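Local coordinates for protein (R)-specific enoyl-CoA hydratase (Aeromonas punctata, PDB 1IQ6) that catalyses the hydration of trans-2-enoyl-CoA of four to six carbons to (3R)-3-hydroxyacyl-CoA, linking fatty acid metabolism to polyhydroxyalkanoate synthesis, at residues B[25-28]-B[32-35]; B[16-21]-B[55-60]. One frame throughout, in Å; residues are numbered along the deposited sequence.

Contact 1: B[25-28]-B[32-35]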
loop_
_atom_site.group_PDB
_atom_site.type_symbol
_atom_site.label_atom_id
_atom_site.label_comp_id
_atom_site.label_asym_id
_atom_site.label_seq_id
_atom_site.Cartn_x
_atom_site.Cartn_y
_atom_site.Cartn_z
ATOM N N ALA B 25 7.462 -9.750 8.362
ATOM C CA ALA B 25 7.395 -8.440 8.995
ATOM C C ALA B 25 6.192 -7.660 8.465
ATOM O O ALA B 25 5.519 -6.953 9.216
ATOM C CB ALA B 25 8.683 -7.662 8.735
ATOM N N PHE B 26 5.913 -7.792 7.171
ATOM C CA PHE B 26 4.776 -7.081 6.602
ATOM C C PHE B 26 3.472 -7.674 7.117
ATOM O O PHE B 26 2.514 -6.950 7.368
ATOM C CB PHE B 26 4.776 -7.138 5.072
ATOM C CG PHE B 26 3.677 -6.319 4.452
ATOM C CD1 PHE B 26 3.764 -4.930 4.420
ATOM C CD2 PHE B 26 2.531 -6.931 3.946
ATOM C CE1 PHE B 26 2.725 -4.162 3.894
ATOM C CE2 PHE B 26 1.489 -6.174 3.418
ATOM C CZ PHE B 26 1.587 -4.786 3.394
ATOM N N ALA B 27 3.441 -8.994 7.269
ATOM C CA ALA B 27 2.252 -9.664 7.777
ATOM C C ALA B 27 1.937 -9.120 9.172
ATOM O O ALA B 27 0.789 -8.809 9.479
ATOM C CB ALA B 27 2.482 -11.170 7.836
ATOM N N ALA B 28 2.968 -8.991 10.007
ATOM C CA ALA B 28 2.791 -8.474 11.361
ATOM C C ALA B 28 2.291 -7.025 11.391
ATOM O O ALA B 28 1.439 -6.677 12.204
ATOM C CB ALA B 28 4.102 -8.591 12.136
ATOM N N ASP B 32 -2.112 -9.026 8.042
ATOM C CA ASP B 32 -2.517 -9.949 6.979
ATOM C C ASP B 32 -1.678 -11.219 6.988
ATOM O O ASP B 32 -0.606 -11.278 6.376
ATOM C CB ASP B 32 -2.408 -9.290 5.597
ATOM C CG ASP B 32 -2.890 -10.208 4.474
ATOM O OD1 ASP B 32 -3.302 -11.347 4.769
ATOM O OD2 ASP B 32 -2.865 -9.786 3.297
ATOM N N PHE B 33 -2.173 -12.236 7.683
ATOM C CA PHE B 33 -1.480 -13.511 7.770
ATOM C C PHE B 33 -2.107 -14.548 6.833
ATOM O O PHE B 33 -2.123 -15.742 7.130
ATOM C CB PHE B 33 -1.499 -14.021 9.214
ATOM C CG PHE B 33 -0.883 -13.067 10.198
ATOM C CD1 PHE B 33 -1.647 -12.065 10.790
ATOM C CD2 PHE B 33 0.468 -13.153 10.512
ATOM C CE1 PHE B 33 -1.071 -11.158 11.685
ATOM C CE2 PHE B 33 1.057 -12.253 11.402
ATOM C CZ PHE B 33 0.285 -11.255 11.989
ATOM N N ASN B 34 -2.625 -14.076 5.700
ATOM C CA ASN B 34 -3.236 -14.953 4.701
ATOM C C ASN B 34 -2.208 -16.048 4.390
ATOM O O ASN B 34 -1.073 -15.749 4.009
ATOM C CB ASN B 34 -3.545 -14.146 3.431
ATOM C CG ASN B 34 -4.520 -14.848 2.498
ATOM O OD1 ASN B 34 -4.725 -16.055 2.582
ATOM N ND2 ASN B 34 -5.118 -14.082 1.586
ATOM N N PRO B 35 -2.583 -17.327 4.560
ATOM C CA PRO B 35 -1.659 -18.433 4.289
ATOM C C PRO B 35 -1.058 -18.443 2.883
ATOM O O PRO B 35 -0.054 -19.112 2.639
ATOM C CB PRO B 35 -2.503 -19.677 4.596
ATOM C CG PRO B 35 -3.917 -19.205 4.407
ATOM C CD PRO B 35 -3.891 -17.831 5.010
#

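Contact 2: B[16-21]-B[55-60]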
loop_
_atom_site.group_PDB
_atom_site.type_symbol
_atom_site.label_atom_id
_atom_site.label_comp_id
_atom_site.label_asym_id
_atom_site.label_seq_id
_atom_site.Cartn_x
_atom_site.Cartn_y
_atom_site.Cartn_z
ATOM N N LYS B 16 14.449 -4.892 -5.491
ATOM C CA LYS B 16 14.492 -5.438 -4.149
ATOM C C LYS B 16 13.946 -6.851 -4.100
ATOM O O LYS B 16 13.093 -7.221 -4.897
ATOM C CB LYS B 16 13.683 -4.552 -3.203
ATOM C CG LYS B 16 13.750 -5.004 -1.764
ATOM C CD LYS B 16 13.198 -3.958 -0.822
ATOM C CE LYS B 16 13.402 -4.398 0.614
ATOM N NZ LYS B 16 13.059 -3.329 1.584
ATOM N N ARG B 17 14.452 -7.634 -3.152
ATOM C CA ARG B 17 14.004 -9.003 -2.958
ATOM C C ARG B 17 13.275 -9.092 -1.625
ATOM O O ARG B 17 13.842 -8.769 -0.580
ATOM C CB ARG B 17 15.194 -9.969 -2.932
ATOM C CG ARG B 17 15.801 -10.281 -4.280
ATOM C CD ARG B 17 16.992 -11.232 -4.129
ATOM N NE ARG B 17 17.633 -11.500 -5.413
ATOM C CZ ARG B 17 17.191 -12.376 -6.309
ATOM N NH1 ARG B 17 17.842 -12.538 -7.452
ATOM N NH2 ARG B 17 16.113 -13.107 -6.057
ATOM N N PHE B 18 12.017 -9.509 -1.658
ATOM C CA PHE B 18 11.265 -9.667 -0.424
ATOM C C PHE B 18 11.281 -11.150 -0.103
ATOM O O PHE B 18 10.621 -11.943 -0.776
ATOM C CB PHE B 18 9.820 -9.193 -0.582
ATOM C CG PHE B 18 9.677 -7.702 -0.695
ATOM C CD1 PHE B 18 9.174 -7.129 -1.858
ATOM C CD2 PHE B 18 10.022 -6.871 0.367
ATOM C CE1 PHE B 18 9.012 -5.746 -1.962
ATOM C CE2 PHE B 18 9.865 -5.489 0.271
ATOM C CZ PHE B 18 9.356 -4.928 -0.899
ATOM N N GLY B 19 12.062 -11.513 0.909
ATOM C CA GLY B 19 12.163 -12.901 1.316
ATOM C C GLY B 19 11.227 -13.182 2.470
ATOM O O GLY B 19 10.441 -12.321 2.866
ATOM N N ALA B 20 11.326 -14.383 3.029
ATOM C CA ALA B 20 10.471 -14.789 4.138
ATOM C C ALA B 20 10.437 -13.816 5.315
ATOM O O ALA B 20 9.372 -13.551 5.875
ATOM C CB ALA B 20 10.895 -16.174 4.628
ATOM N N ALA B 21 11.594 -13.289 5.699
ATOM C CA ALA B 21 11.655 -12.367 6.824
ATOM C C ALA B 21 10.884 -11.082 6.549
ATOM O O ALA B 21 10.174 -10.575 7.419
ATOM C CB ALA B 21 13.111 -12.045 7.162
ATOM N N GLY B 55 0.636 -8.200 -2.248
ATOM C CA GLY B 55 0.612 -7.163 -3.264
ATOM C C GLY B 55 0.824 -5.795 -2.631
ATOM O O GLY B 55 1.476 -4.924 -3.210
ATOM N N MET B 56 0.284 -5.592 -1.432
ATOM C CA MET B 56 0.442 -4.302 -0.776
ATOM C C MET B 56 1.866 -4.053 -0.268
ATOM O O MET B 56 2.234 -2.915 0.029
ATOM C CB MET B 56 -0.589 -4.137 0.345
ATOM C CG MET B 56 -2.014 -3.858 -0.163
ATOM S SD MET B 56 -2.205 -2.327 -1.151
ATOM C CE MET B 56 -2.387 -1.134 0.176
ATOM N N LEU B 57 2.666 -5.112 -0.154
ATOM C CA LEU B 57 4.059 -4.942 0.247
ATOM C C LEU B 57 4.797 -4.489 -1.022
ATOM O O LEU B 57 5.616 -3.569 -0.977
ATOM C CB LEU B 57 4.651 -6.258 0.784
ATOM C CG LEU B 57 6.158 -6.250 1.100
ATOM C CD1 LEU B 57 6.516 -5.059 1.974
ATOM C CD2 LEU B 57 6.539 -7.560 1.793
ATOM N N LEU B 58 4.490 -5.127 -2.151
ATOM C CA LEU B 58 5.111 -4.744 -3.418
ATOM C C LEU B 58 4.814 -3.267 -3.693
ATOM O O LEU B 58 5.707 -2.493 -4.032
ATOM C CB LEU B 58 4.553 -5.584 -4.573
ATOM C CG LEU B 58 4.744 -7.102 -4.548
ATOM C CD1 LEU B 58 4.022 -7.746 -5.731
ATOM C CD2 LEU B 58 6.227 -7.413 -4.590
ATOM N N ALA B 59 3.551 -2.881 -3.519
ATOM C CA ALA B 59 3.126 -1.508 -3.774
ATOM C C ALA B 59 3.788 -0.483 -2.864
ATOM O O ALA B 59 3.913 0.686 -3.227
ATOM C CB ALA B 59 1.612 -1.404 -3.656
ATOM N N SER B 60 4.215 -0.917 -1.684
ATOM C CA SER B 60 4.861 -0.007 -0.745
ATOM C C SER B 60 6.182 0.553 -1.272
ATOM O O SER B 60 6.640 1.602 -0.816
ATOM C CB SER B 60 5.079 -0.710 0.597
ATOM O OG SER B 60 3.831 -1.003 1.211
#

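Contact 1: B[25-28]-B[32-35]
The carbonyl oxygen of Asp32 is approached by Ala27 as well as by a conventional donor: NE2 of His54 gives it a hydrogen bond, while Ala27 CA lies 3.6 Å from Asp32 O in a CA-H...O contact. The methyl of Ala27 adds to this, its CB resting 3.4 Å from the same Asp32 O. One residue on, Phe33 folds back onto the helix. Its chi1 of -58° sets CG beside the backbone N and anti to the carbonyl carbon, which brings the far end of the ring to the last helical residues of the segment. Ala27 O then stands over one ring face, offset toward the rim, with CZ of Phe33 3.5 Å from it. The near side of the ring meets the Ala27 methyl, Phe33 CD2 to Ala27 CB being 3.9 Å, and Phe33 CZ touches Ala28 CA obliquely at 3.8 Å. Within the loop, Asp32 folds its carboxylate onto the chain that follows: Asn34 N donates to Asp32 OD1 over 3.0 Å, meeting it on the anti side and tilted 31° out of the carboxylate plane. The other oxygen, OD2, bonds to Ser63 OG of the second subunit, so the two carboxylate oxygens have separate partners that should restrain its rotation. Asn34 likewise reaches that subunit, its OD1 accepting from the backbone of Gly74. This Asx turn, packed near the C-terminal end of helix 20-30, belongs to a loop that probably binds the hydroxyacyl-CoA in this MaoC-like hot-dog enzyme.

Contact 2: B[16-21]-B[55-60]
Phe18 lays its ring over Leu57 and touches Leu58, two neighbouring residues in the first turns of helix 55-68. In the first turn, Gly55 O accepts from Ala59 N at 2.9 Å. Met56 packs on Leu82 and Phe84 of strand 76-84, and its carbonyl receives the hydroxyl of Ser60: Ser60 OG donates to Met56 O over 2.8 Å, in the carbonyl plane. Leu57 supplies the main apolar surface. With CG anti to the backbone N (chi1 174°), its branch point is carried outward beneath the aromatic ring, and Leu57 CG sits 3.9 Å from the Phe18 centroid, only 10° off the ring normal. That is a CH-pi contact over the face, and the two methyls lie along the CD2/CE2 side of the ring, Leu57 CD1 3.8 Å from Phe18 CE2 and Leu57 CD2 3.8 Å from Phe18 CD2. Leu58 meets the ring obliquely with a single methyl, CD2, at 4.0 Å from Phe18 CD1. Ser60 closes the segment through the hydroxyl bond already named, which supplements its weak backbone bonds to Met56 O and Leu57 O. Through Phe18, the link between strand 11-17 and helix 20-30 is packed against helix 55-68; Val53 and Leu61 also border the ring, Leu29 of the second subunit packs on it, and Leu58 continues to Val94 of strand 93-103.

How the contacts relate
From the N terminus, the chain leaves strand 11-17, outermost in this chain's own sheet, turns at Phe18 and enters helix 20-30. Contact 1 closes a short loop where that helix ends, bringing residues 32-35 back onto 25-28. Some twenty residues later the chain starts helix 55-68, and contact 2 closes the long excursion by joining 55-60 to 16-21. Contact 1 therefore lies wholly within the larger loop, with no crossing. The two meet directly: Phe26 CD1 is 3.7 Å from Leu57 CD1, and Phe26 CZ is 3.7 Å from Met56 C. Together they tie strand 11-17, helix 20-30, the probable substrate-binding loop and the central helix, beside the second subunit.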